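Local coordinates for apical membrane antigen AMA1 (Toxoplasma gondii ME49, PDB 4YIV), which plays an essential part in host-cell invasion as a microneme protein of the moving junction between parasite and host plasma membranes, at residues C59-K64 and P200-T205; N79-V84 and H169-S174; R135-A140 and A215-N220; F159-K164 and H209-S214. All coordinates share one frame; numbering follows the deposited sequence.

How the contacts relate
Contacts 1, 2 and 4 all reach one five-stranded antiparallel sheet, and contact 3 lies beside it, where helix 132-141 packs on strand 159-162. Contact 4 joins two inner strands and is mostly backbone hydrogen bonding, with polar groups gathered at one end. Contact 1 leaves the outermost strand 61-62 and meets the end of a separate two-stranded antiparallel sheet (65-68 with 198-201), through a lysine and a water. Contact 3, also buried, is made of small residues and has no classical hydrogen bond across it. Contact 2 is the least buried, about 18 Å from the centre of the chain, and its chemistry is apolar: leucine, valine and aromatic rings.

Contact 1 (C59-K64 and P200-T205)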
# COMPACT_ATOMS: atom_id res chain seq x y z
N CYS A 59 -2.38 -1.43 -6.75
CA CYS A 59 -2.08 -2.34 -5.64
C CYS A 59 -2.76 -1.92 -4.36
O CYS A 59 -2.85 -0.72 -4.08
CB CYS A 59 -0.59 -2.42 -5.37
SG CYS A 59 0.40 -3.19 -6.71
N PRO A 60 -3.19 -2.91 -3.55
CA PRO A 60 -3.72 -2.61 -2.21
C PRO A 60 -2.60 -2.16 -1.28
O PRO A 60 -1.47 -2.64 -1.38
CB PRO A 60 -4.30 -3.95 -1.74
CG PRO A 60 -3.54 -4.98 -2.48
CD PRO A 60 -3.16 -4.36 -3.83
N ILE A 61 -2.92 -1.23 -0.39
CA ILE A 61 -1.90 -0.69 0.50
C ILE A 61 -2.21 -1.16 1.94
O ILE A 61 -3.16 -0.70 2.58
CB ILE A 61 -1.81 0.85 0.43
CG1 ILE A 61 -1.74 1.31 -1.03
CG2 ILE A 61 -0.60 1.33 1.26
CD1 ILE A 61 -0.58 0.71 -1.85
N TRP A 62 -1.41 -2.12 2.39
CA TRP A 62 -1.70 -2.87 3.60
C TRP A 62 -1.39 -2.08 4.86
O TRP A 62 -0.27 -1.65 5.05
CB TRP A 62 -0.87 -4.15 3.60
CG TRP A 62 -1.21 -5.11 2.48
CD1 TRP A 62 -0.98 -4.98 1.13
CD2 TRP A 62 -1.86 -6.37 2.66
NE1 TRP A 62 -1.46 -6.11 0.46
CE2 TRP A 62 -2.01 -6.97 1.38
CE3 TRP A 62 -2.34 -7.05 3.79
CZ2 TRP A 62 -2.62 -8.21 1.21
CZ3 TRP A 62 -2.94 -8.30 3.61
CH2 TRP A 62 -3.07 -8.86 2.34
N GLY A 63 -2.40 -1.89 5.69
CA GLY A 63 -2.19 -1.26 6.99
C GLY A 63 -2.37 0.26 6.90
O GLY A 63 -2.36 0.95 7.91
N LYS A 64 -2.57 0.78 5.68
CA LYS A 64 -2.77 2.23 5.53
C LYS A 64 -4.13 2.63 6.05
O LYS A 64 -5.14 2.05 5.72
CB LYS A 64 -2.63 2.70 4.07
CG LYS A 64 -3.15 4.12 3.81
CD LYS A 64 -2.93 4.53 2.36
CE LYS A 64 -3.58 5.90 2.03
NZ LYS A 64 -3.13 6.41 0.70
N PRO A 200 -2.19 10.23 6.10
CA PRO A 200 -2.06 8.77 6.06
C PRO A 200 -1.09 8.28 7.11
O PRO A 200 -0.12 8.98 7.41
CB PRO A 200 -1.52 8.49 4.66
CG PRO A 200 -1.73 9.81 3.87
CD PRO A 200 -1.58 10.86 4.91
N ARG A 201 -1.34 7.08 7.60
CA ARG A 201 -0.47 6.50 8.58
C ARG A 201 -0.47 4.98 8.53
O ARG A 201 -1.45 4.35 8.15
CB ARG A 201 -0.95 6.93 9.96
CG ARG A 201 0.12 6.98 11.04
CD ARG A 201 0.74 8.37 11.11
NE ARG A 201 1.41 8.59 12.39
CZ ARG A 201 2.72 8.48 12.59
NH1 ARG A 201 3.22 8.70 13.79
NH2 ARG A 201 3.52 8.16 11.59
N LYS A 202 0.65 4.42 8.95
CA LYS A 202 0.83 3.01 9.20
C LYS A 202 1.36 2.98 10.65
O LYS A 202 2.13 3.82 11.01
CB LYS A 202 1.77 2.30 8.25
CG LYS A 202 1.17 2.00 6.90
CD LYS A 202 2.05 1.06 6.10
CE LYS A 202 1.54 0.81 4.69
NZ LYS A 202 2.16 -0.30 3.98
N SER A 203 0.90 2.04 11.45
CA SER A 203 1.32 1.91 12.83
C SER A 203 2.07 0.63 13.09
O SER A 203 1.79 -0.35 12.51
CB SER A 203 0.10 1.96 13.74
OG SER A 203 0.33 1.42 15.00
N VAL A 204 3.03 0.65 13.99
CA VAL A 204 3.76 -0.58 14.32
C VAL A 204 2.84 -1.63 14.94
O VAL A 204 3.10 -2.82 14.83
CB VAL A 204 4.96 -0.31 15.27
CG1 VAL A 204 5.96 0.54 14.56
CG2 VAL A 204 4.53 0.34 16.57
N THR A 205 1.74 -1.21 15.54
CA THR A 205 0.84 -2.17 16.18
C THR A 205 -0.59 -2.10 15.70
O THR A 205 -1.29 -3.10 15.73
CB THR A 205 0.82 -1.95 17.70
OG1 THR A 205 0.50 -0.58 17.98
CG2 THR A 205 2.18 -2.25 18.29
O HOH W 1 -1.06 0.26 10.26
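Lys202 reaches with its whole side chain across the type II turn that runs from Ile61 to Lys64 and ends an edge strand of the PAN-type sheet. The close-packed part is here. Lys202 CG turns away from its own carbonyl carbon and the chain beyond stays extended, a course that takes CG past the Gly63 carbonyl and brings CE to Ile61 CG2 at 4.1 Å, the two side chains crossing at about a right angle. At the end, Lys202 NZ makes a weak hydrogen bond of 3.0 Å to Trp62 O, while a second acceptor, Ala334 O, is its stronger partner. Gly63 holds the turn in a positive-phi shape (90°). Trp267 and Phe271 of helix 263-272 also pack against Lys202, which is buried.

Toward Pro200 the segments stay in touch more thinly. Lys64 CE approaches Pro200 CB at 4.2 Å, and Lys64 CA sits 3.6 Å from Arg201 O; the Lys64 amine goes elsewhere, to Gln176 and Tyr38. The Arg201 side chain starts away from the turn, and its guanidinium forms a salt bridge with Glu272.

Beyond Lys202 the chain runs out to the surface. Val204 and Thr205 are exposed, and there Thr205 N donates to Ser203 OG in an ST turn. What joins this looser side to the turn is one water: it donates to Gly63 O at 2.8 Å and accepts from Ser203 N at 2.9 Å.

Contact 2 (N79-V84 and H169-S174)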
# COMPACT_ATOMS: atom_id res chain seq x y z
N ASN A 79 -12.21 8.75 13.75
CA ASN A 79 -12.19 7.50 12.99
C ASN A 79 -12.70 7.67 11.56
O ASN A 79 -13.87 7.96 11.32
CB ASN A 79 -13.01 6.47 13.76
CG ASN A 79 -13.10 5.11 13.07
OD1 ASN A 79 -12.45 4.84 12.06
ND2 ASN A 79 -13.90 4.24 13.66
N PHE A 80 -11.82 7.45 10.60
CA PHE A 80 -12.14 7.79 9.22
C PHE A 80 -13.12 6.83 8.62
O PHE A 80 -13.68 7.10 7.57
CB PHE A 80 -10.85 7.87 8.38
CG PHE A 80 -10.28 6.53 7.93
CD1 PHE A 80 -9.83 5.56 8.83
CD2 PHE A 80 -10.10 6.31 6.57
CE1 PHE A 80 -9.28 4.38 8.37
CE2 PHE A 80 -9.54 5.15 6.11
CZ PHE A 80 -9.12 4.17 7.01
N LEU A 81 -13.34 5.70 9.29
CA LEU A 81 -14.32 4.74 8.81
C LEU A 81 -15.76 5.08 9.26
O LEU A 81 -16.73 4.47 8.80
CB LEU A 81 -13.92 3.34 9.25
CG LEU A 81 -12.62 2.81 8.62
CD1 LEU A 81 -12.36 1.35 9.06
CD2 LEU A 81 -12.60 2.95 7.06
N GLU A 82 -15.92 6.07 10.13
CA GLU A 82 -17.26 6.58 10.44
C GLU A 82 -17.88 7.22 9.20
O GLU A 82 -17.16 7.75 8.33
CB GLU A 82 -17.20 7.61 11.59
CG GLU A 82 -16.70 7.06 12.91
CD GLU A 82 -17.79 6.52 13.81
OE1 GLU A 82 -17.52 5.52 14.52
OE2 GLU A 82 -18.90 7.09 13.84
N ASP A 83 -19.21 7.18 9.10
CA ASP A 83 -19.95 7.89 8.07
C ASP A 83 -19.57 9.36 7.91
O ASP A 83 -19.33 10.05 8.92
CB ASP A 83 -21.46 7.84 8.38
CG ASP A 83 -22.14 6.55 7.92
OD1 ASP A 83 -21.49 5.70 7.29
OD2 ASP A 83 -23.35 6.41 8.17
N VAL A 84 -19.55 9.86 6.68
CA VAL A 84 -19.59 11.31 6.46
C VAL A 84 -20.82 11.87 7.18
O VAL A 84 -21.87 11.23 7.25
CB VAL A 84 -19.64 11.70 4.96
CG1 VAL A 84 -18.34 11.22 4.28
CG2 VAL A 84 -20.85 11.12 4.27
N HIS A 169 -15.55 -1.02 2.98
CA HIS A 169 -15.87 0.41 3.04
C HIS A 169 -15.57 1.11 1.76
O HIS A 169 -14.46 1.03 1.27
CB HIS A 169 -15.04 1.10 4.13
CG HIS A 169 -15.34 0.63 5.52
ND1 HIS A 169 -16.30 1.23 6.31
CD2 HIS A 169 -14.82 -0.38 6.25
CE1 HIS A 169 -16.36 0.60 7.46
NE2 HIS A 169 -15.48 -0.38 7.45
N ILE A 170 -16.55 1.87 1.28
CA ILE A 170 -16.40 2.78 0.16
C ILE A 170 -16.25 4.16 0.77
O ILE A 170 -17.11 4.57 1.53
CB ILE A 170 -17.62 2.77 -0.78
CG1 ILE A 170 -17.87 1.38 -1.36
CG2 ILE A 170 -17.41 3.80 -1.91
CD1 ILE A 170 -16.71 0.78 -2.04
N LEU A 171 -15.16 4.85 0.45
CA LEU A 171 -14.90 6.16 1.04
C LEU A 171 -15.35 7.29 0.14
O LEU A 171 -14.74 7.57 -0.89
CB LEU A 171 -13.41 6.33 1.34
CG LEU A 171 -12.77 5.29 2.26
CD1 LEU A 171 -11.37 5.72 2.59
CD2 LEU A 171 -13.59 5.03 3.54
N TYR A 172 -16.43 7.94 0.53
CA TYR A 172 -16.90 9.14 -0.15
C TYR A 172 -15.86 10.27 -0.13
O TYR A 172 -15.77 11.04 -1.08
CB TYR A 172 -18.19 9.59 0.51
CG TYR A 172 -18.80 10.82 -0.15
CD1 TYR A 172 -19.52 10.71 -1.33
CD2 TYR A 172 -18.64 12.07 0.41
CE1 TYR A 172 -20.08 11.80 -1.93
CE2 TYR A 172 -19.20 13.19 -0.18
CZ TYR A 172 -19.92 13.04 -1.36
OH TYR A 172 -20.48 14.13 -1.97
N VAL A 173 -15.07 10.35 0.94
CA VAL A 173 -13.95 11.29 1.00
C VAL A 173 -12.71 10.58 0.47
O VAL A 173 -12.24 9.65 1.09
CB VAL A 173 -13.71 11.81 2.43
CG1 VAL A 173 -12.52 12.76 2.48
CG2 VAL A 173 -14.92 12.53 2.94
N SER A 174 -12.22 11.02 -0.69
CA SER A 174 -11.08 10.38 -1.31
C SER A 174 -9.82 11.16 -0.98
O SER A 174 -8.73 10.78 -1.37
CB SER A 174 -11.28 10.31 -2.82
OG SER A 174 -11.56 11.62 -3.25
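The apolar patch between the type I turn Asn79-Glu82 and the end of strand 167-170 covers the face of the PAN-type sheet that carries Val160, Leu210 and Tyr212, with Leu81 set on the His169 ring. Leu81 CD2 lies over one face of the imidazole, 4.0 Å from its centroid and 15° off the ring normal, a CH-pi contact. The second methyl adds to it: Leu81 CD1 comes within 3.9 Å of His169 NE2, so both branches of the leucine rest on the histidine. Leu81 CD2 also stands over a face of the neighbouring Phe80 ring and touches Leu171 CD2 at 4.2 Å. His169 is held from outside the patch, ND1 being hydrogen-bonded to Asn102 OD1, which would help fix the rotation of the ring under the leucine.

Phe80 CE2 meets Leu171 CD1 at 4.0 Å, and the ring continues onto residues of strands 65-68 and 159-162. Nearer the surface, Val84 works through a single methyl: CG1, turned away from the valine's own carbonyl carbon (chi1 -63°), lies 4.0 Å from Tyr172 CD2 and 3.9 Å from Val173 CG2. Tyr172 is exposed, and its ring also meets that of Phe105.

The turn itself is stiffened from its first residue. Asn79 OD1 accepts from Leu81 N at 3.0 Å, the donor standing well above the carbonyl plane, and Asn79 O accepts from Glu82 N. This is an Asx turn coinciding with a type I beta turn.

Contact 3 (R135-A140 and A215-N220); sequences RCAEFA and AYVGEN
With chi1 at 177°, Val217 sets CG1 opposite its backbone N, and that branch meets Ala137 CB at 3.7 Å. The contact belongs to the PAN-type fold, in which helix 132-141 lies on the antiparallel sheet, and the 3-10 segment 215-218 packs along the helix flank. Close approach comes from the small residues: the CA atoms of Glu138 and Gly218 are only 3.9 Å apart, and Ala137 CB touches both N and CA of Gly218. One turn on, Ala140 CB meets Ala215 CB at 4.0 Å, and Ala215 CB also reaches the Ala140 carbonyl.

Glu138 takes part through its backbone and CB, while its extended chain carries the carboxylate off to Ala129 N, Lys128 N and Lys142. The Cys136-Cys168 disulfide ties the helix to the sheet, and Ala137 and Ala140, besides meeting the 3-10 segment, pack on Phe159. Within the 3-10 segment, Gly218 N donates to Ala215 O at 2.9 Å, closing the turn that carries the glycine to the helix. There Gly218 CA makes a CA-H...O contact of 3.3 Å with Ala137 O, with 155° at the hydrogen.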
# COMPACT_ATOMS: atom_id res chain seq x y z
N ARG A 135 -12.74 -9.17 -3.94
CA ARG A 135 -14.18 -8.95 -4.04
C ARG A 135 -14.51 -7.54 -3.57
O ARG A 135 -15.40 -6.86 -4.14
CB ARG A 135 -14.95 -9.97 -3.20
CG ARG A 135 -14.91 -11.40 -3.77
CD ARG A 135 -15.77 -12.40 -2.96
NE ARG A 135 -15.63 -13.68 -3.64
CZ ARG A 135 -14.75 -14.63 -3.32
NH1 ARG A 135 -13.97 -14.52 -2.24
NH2 ARG A 135 -14.68 -15.72 -4.09
N CYS A 136 -13.79 -7.08 -2.57
CA CYS A 136 -14.03 -5.72 -2.07
C CYS A 136 -13.59 -4.70 -3.13
O CYS A 136 -14.33 -3.76 -3.48
CB CYS A 136 -13.30 -5.51 -0.75
SG CYS A 136 -13.45 -3.83 -0.03
N ALA A 137 -12.39 -4.88 -3.64
CA ALA A 137 -11.88 -4.01 -4.70
C ALA A 137 -12.79 -3.98 -5.94
O ALA A 137 -13.01 -2.93 -6.55
CB ALA A 137 -10.49 -4.45 -5.08
N GLU A 138 -13.33 -5.14 -6.31
CA GLU A 138 -14.24 -5.22 -7.46
C GLU A 138 -15.53 -4.47 -7.18
O GLU A 138 -16.06 -3.79 -8.05
CB GLU A 138 -14.49 -6.69 -7.81
CG GLU A 138 -15.35 -6.91 -9.05
CD GLU A 138 -15.49 -8.40 -9.39
OE1 GLU A 138 -16.18 -8.68 -10.39
OE2 GLU A 138 -14.94 -9.26 -8.66
N PHE A 139 -16.02 -4.60 -5.95
CA PHE A 139 -17.19 -3.86 -5.51
C PHE A 139 -16.96 -2.35 -5.64
O PHE A 139 -17.84 -1.61 -6.10
CB PHE A 139 -17.51 -4.21 -4.07
CG PHE A 139 -18.69 -3.47 -3.53
CD1 PHE A 139 -19.94 -3.61 -4.11
CD2 PHE A 139 -18.55 -2.63 -2.42
CE1 PHE A 139 -21.04 -2.92 -3.62
CE2 PHE A 139 -19.64 -1.92 -1.92
CZ PHE A 139 -20.88 -2.06 -2.50
N ALA A 140 -15.78 -1.90 -5.25
CA ALA A 140 -15.43 -0.48 -5.40
C ALA A 140 -15.33 -0.11 -6.90
O ALA A 140 -15.81 0.95 -7.33
CB ALA A 140 -14.12 -0.19 -4.68
N ALA A 215 -10.19 2.26 -6.30
CA ALA A 215 -11.16 1.36 -6.92
C ALA A 215 -10.54 0.58 -8.05
O ALA A 215 -11.08 -0.48 -8.41
CB ALA A 215 -12.36 2.11 -7.44
N TYR A 216 -9.44 1.07 -8.60
CA TYR A 216 -8.88 0.43 -9.79
C TYR A 216 -8.08 -0.85 -9.46
O TYR A 216 -7.69 -1.60 -10.38
CB TYR A 216 -8.04 1.46 -10.59
CG TYR A 216 -8.97 2.54 -11.07
CD1 TYR A 216 -9.67 2.39 -12.26
CD2 TYR A 216 -9.27 3.65 -10.26
CE1 TYR A 216 -10.60 3.32 -12.68
CE2 TYR A 216 -10.22 4.58 -10.67
CZ TYR A 216 -10.88 4.41 -11.89
OH TYR A 216 -11.83 5.31 -12.34
N VAL A 217 -7.86 -1.11 -8.18
CA VAL A 217 -7.41 -2.45 -7.75
C VAL A 217 -8.45 -3.49 -8.26
O VAL A 217 -8.14 -4.66 -8.47
CB VAL A 217 -7.27 -2.54 -6.24
CG1 VAL A 217 -6.87 -3.96 -5.80
CG2 VAL A 217 -6.21 -1.53 -5.72
N GLY A 218 -9.68 -3.05 -8.38
CA GLY A 218 -10.78 -3.92 -8.73
C GLY A 218 -11.03 -4.12 -10.21
O GLY A 218 -11.91 -4.90 -10.56
N GLU A 219 -10.32 -3.40 -11.08
CA GLU A 219 -10.55 -3.52 -12.54
C GLU A 219 -10.21 -4.93 -13.04
O GLU A 219 -10.95 -5.54 -13.83
CB GLU A 219 -9.70 -2.47 -13.31
CG GLU A 219 -9.95 -2.49 -14.86
CD GLU A 219 -9.40 -1.27 -15.58
OE1 GLU A 219 -9.61 -1.16 -16.81
OE2 GLU A 219 -8.77 -0.40 -14.95
N ASN A 220 -9.10 -5.47 -12.57
CA ASN A 220 -8.68 -6.83 -12.84
C ASN A 220 -8.38 -7.34 -11.44
O ASN A 220 -7.29 -7.36 -11.04
CB ASN A 220 -7.46 -6.88 -13.72
CG ASN A 220 -7.75 -6.47 -15.13
OD1 ASN A 220 -8.57 -7.05 -15.80
ND2 ASN A 220 -7.09 -5.45 -15.58

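Contact 4 (F159-K164 and H209-S214)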
# COMPACT_ATOMS: atom_id res chain seq x y z
N PHE A 159 -11.42 2.45 -1.49
CA PHE A 159 -12.04 1.55 -0.53
C PHE A 159 -11.09 1.27 0.62
O PHE A 159 -9.88 1.42 0.49
CB PHE A 159 -12.46 0.19 -1.18
CG PHE A 159 -11.30 -0.67 -1.57
CD1 PHE A 159 -10.71 -0.53 -2.81
CD2 PHE A 159 -10.77 -1.61 -0.68
CE1 PHE A 159 -9.62 -1.31 -3.18
CE2 PHE A 159 -9.67 -2.39 -1.05
CZ PHE A 159 -9.10 -2.23 -2.32
N VAL A 160 -11.67 0.78 1.72
CA VAL A 160 -10.89 0.14 2.76
C VAL A 160 -11.54 -1.21 3.05
O VAL A 160 -12.75 -1.31 3.33
CB VAL A 160 -10.81 1.00 4.08
CG1 VAL A 160 -10.20 0.18 5.21
CG2 VAL A 160 -10.00 2.28 3.84
N TYR A 161 -10.72 -2.25 2.96
CA TYR A 161 -11.17 -3.58 3.38
C TYR A 161 -10.76 -3.79 4.84
O TYR A 161 -9.58 -3.72 5.20
CB TYR A 161 -10.59 -4.69 2.48
CG TYR A 161 -11.18 -6.07 2.82
CD1 TYR A 161 -12.55 -6.25 2.84
CD2 TYR A 161 -10.38 -7.14 3.19
CE1 TYR A 161 -13.11 -7.46 3.18
CE2 TYR A 161 -10.94 -8.38 3.55
CZ TYR A 161 -12.30 -8.52 3.53
OH TYR A 161 -12.91 -9.73 3.88
N ASP A 162 -11.77 -4.06 5.67
CA ASP A 162 -11.58 -4.41 7.06
C ASP A 162 -11.59 -5.92 7.07
O ASP A 162 -12.66 -6.51 6.93
CB ASP A 162 -12.68 -3.82 7.95
CG ASP A 162 -12.52 -4.17 9.44
OD1 ASP A 162 -11.84 -5.20 9.76
OD2 ASP A 162 -13.09 -3.42 10.28
N SER A 163 -10.41 -6.51 7.16
CA SER A 163 -10.27 -7.95 6.96
C SER A 163 -10.64 -8.72 8.22
O SER A 163 -10.91 -9.92 8.17
CB SER A 163 -8.84 -8.32 6.55
OG SER A 163 -7.91 -8.01 7.57
N LYS A 164 -10.67 -8.02 9.35
CA LYS A 164 -11.14 -8.61 10.60
C LYS A 164 -12.67 -8.74 10.63
O LYS A 164 -13.19 -9.83 10.86
CB LYS A 164 -10.65 -7.78 11.79
CG LYS A 164 -10.91 -8.41 13.14
CD LYS A 164 -10.49 -7.46 14.29
CE LYS A 164 -11.11 -7.87 15.63
NZ LYS A 164 -10.69 -7.01 16.78
N HIS A 209 -5.09 -4.81 10.01
CA HIS A 209 -6.18 -5.51 9.38
C HIS A 209 -6.92 -4.63 8.36
O HIS A 209 -7.84 -5.10 7.70
CB HIS A 209 -7.13 -6.01 10.47
CG HIS A 209 -7.79 -4.91 11.24
ND1 HIS A 209 -7.11 -4.15 12.17
CD2 HIS A 209 -9.04 -4.42 11.18
CE1 HIS A 209 -7.93 -3.22 12.64
NE2 HIS A 209 -9.11 -3.37 12.06
N LEU A 210 -6.52 -3.36 8.25
CA LEU A 210 -7.13 -2.43 7.29
C LEU A 210 -6.27 -2.35 6.04
O LEU A 210 -5.05 -2.22 6.12
CB LEU A 210 -7.27 -1.05 7.88
CG LEU A 210 -8.20 -0.97 9.10
CD1 LEU A 210 -8.33 0.47 9.50
CD2 LEU A 210 -9.56 -1.59 8.83
N ILE A 211 -6.92 -2.44 4.89
CA ILE A 211 -6.21 -2.42 3.62
C ILE A 211 -6.85 -1.33 2.76
O ILE A 211 -8.02 -1.42 2.41
CB ILE A 211 -6.28 -3.75 2.95
CG1 ILE A 211 -5.61 -4.79 3.86
CG2 ILE A 211 -5.55 -3.73 1.63
CD1 ILE A 211 -6.19 -6.12 3.72
N TYR A 212 -6.05 -0.34 2.39
CA TYR A 212 -6.54 0.82 1.62
C TYR A 212 -6.27 0.60 0.15
O TYR A 212 -5.21 0.11 -0.20
CB TYR A 212 -5.85 2.09 2.08
CG TYR A 212 -6.42 3.38 1.52
CD1 TYR A 212 -6.05 3.85 0.24
CD2 TYR A 212 -7.25 4.16 2.28
CE1 TYR A 212 -6.58 5.04 -0.27
CE2 TYR A 212 -7.77 5.36 1.80
CZ TYR A 212 -7.44 5.79 0.52
OH TYR A 212 -7.96 7.00 0.08
N GLY A 213 -7.22 0.96 -0.72
CA GLY A 213 -6.93 0.89 -2.15
C GLY A 213 -7.76 1.83 -2.99
O GLY A 213 -8.88 2.20 -2.62
N SER A 214 -7.26 2.15 -4.18
CA SER A 214 -8.11 2.80 -5.16
C SER A 214 -9.11 1.78 -5.70
O SER A 214 -8.89 0.56 -5.61
CB SER A 214 -7.29 3.41 -6.30
OG SER A 214 -7.15 2.54 -7.38
O HOH W 2 -12.19 -3.34 12.71
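Phe159 and Gly213 bond to each other twice, opening an antiparallel pairing of two inner strands of the sheet. Phe159 N donates to Gly213 O at 2.8 Å, nearly in line with the carbonyl, and Gly213 N returns a bond to Phe159 O. Tyr161 and Ile211 form the next hydrogen-bonded pair, each donating its N-H to the other's carbonyl. Between them, Val160 and Tyr212 are a non-hydrogen-bonded pair, and their backbone polar groups turn to the neighbouring strands: Val160 bonds with His169, Tyr212 with Ile61. Val160 CG2 packs on Tyr212 CD2 at 3.7 Å.

Phe159 chi1 of 70° swings the ring across the pairing, so that Gly213 CA lies over one face, 4.0 Å from the centroid, while Ser214 O approaches the ring edge. On the same sheet face Tyr161 leans toward helix 132-141.

Past the strands His209 O takes two donors, Ser163 N at 3.0 Å and Ser163 OG at 2.9 Å; the serine thus grips one carbonyl with both its groups. Asp162 OD1 lies at the edge of the His209 ring, 3.2 Å from CD2, the carboxylate and ring planes 57° apart. The same OD1 of Asp162 accepts from Lys165 N, and weakly from Lys164 N. One water donates to Asp162 OD2 at 2.6 Å and is hydrogen-bonded to His209 NE2 at 3.1 Å, bridging the two side chains. Backbone amides thus secure the buried strands, whereas at the partly exposed end the Ser163 amide is joined by its hydroxyl, a carboxylate and a water; the carboxylate could favour a protonated His209, an effect nearby Lys164 would oppose.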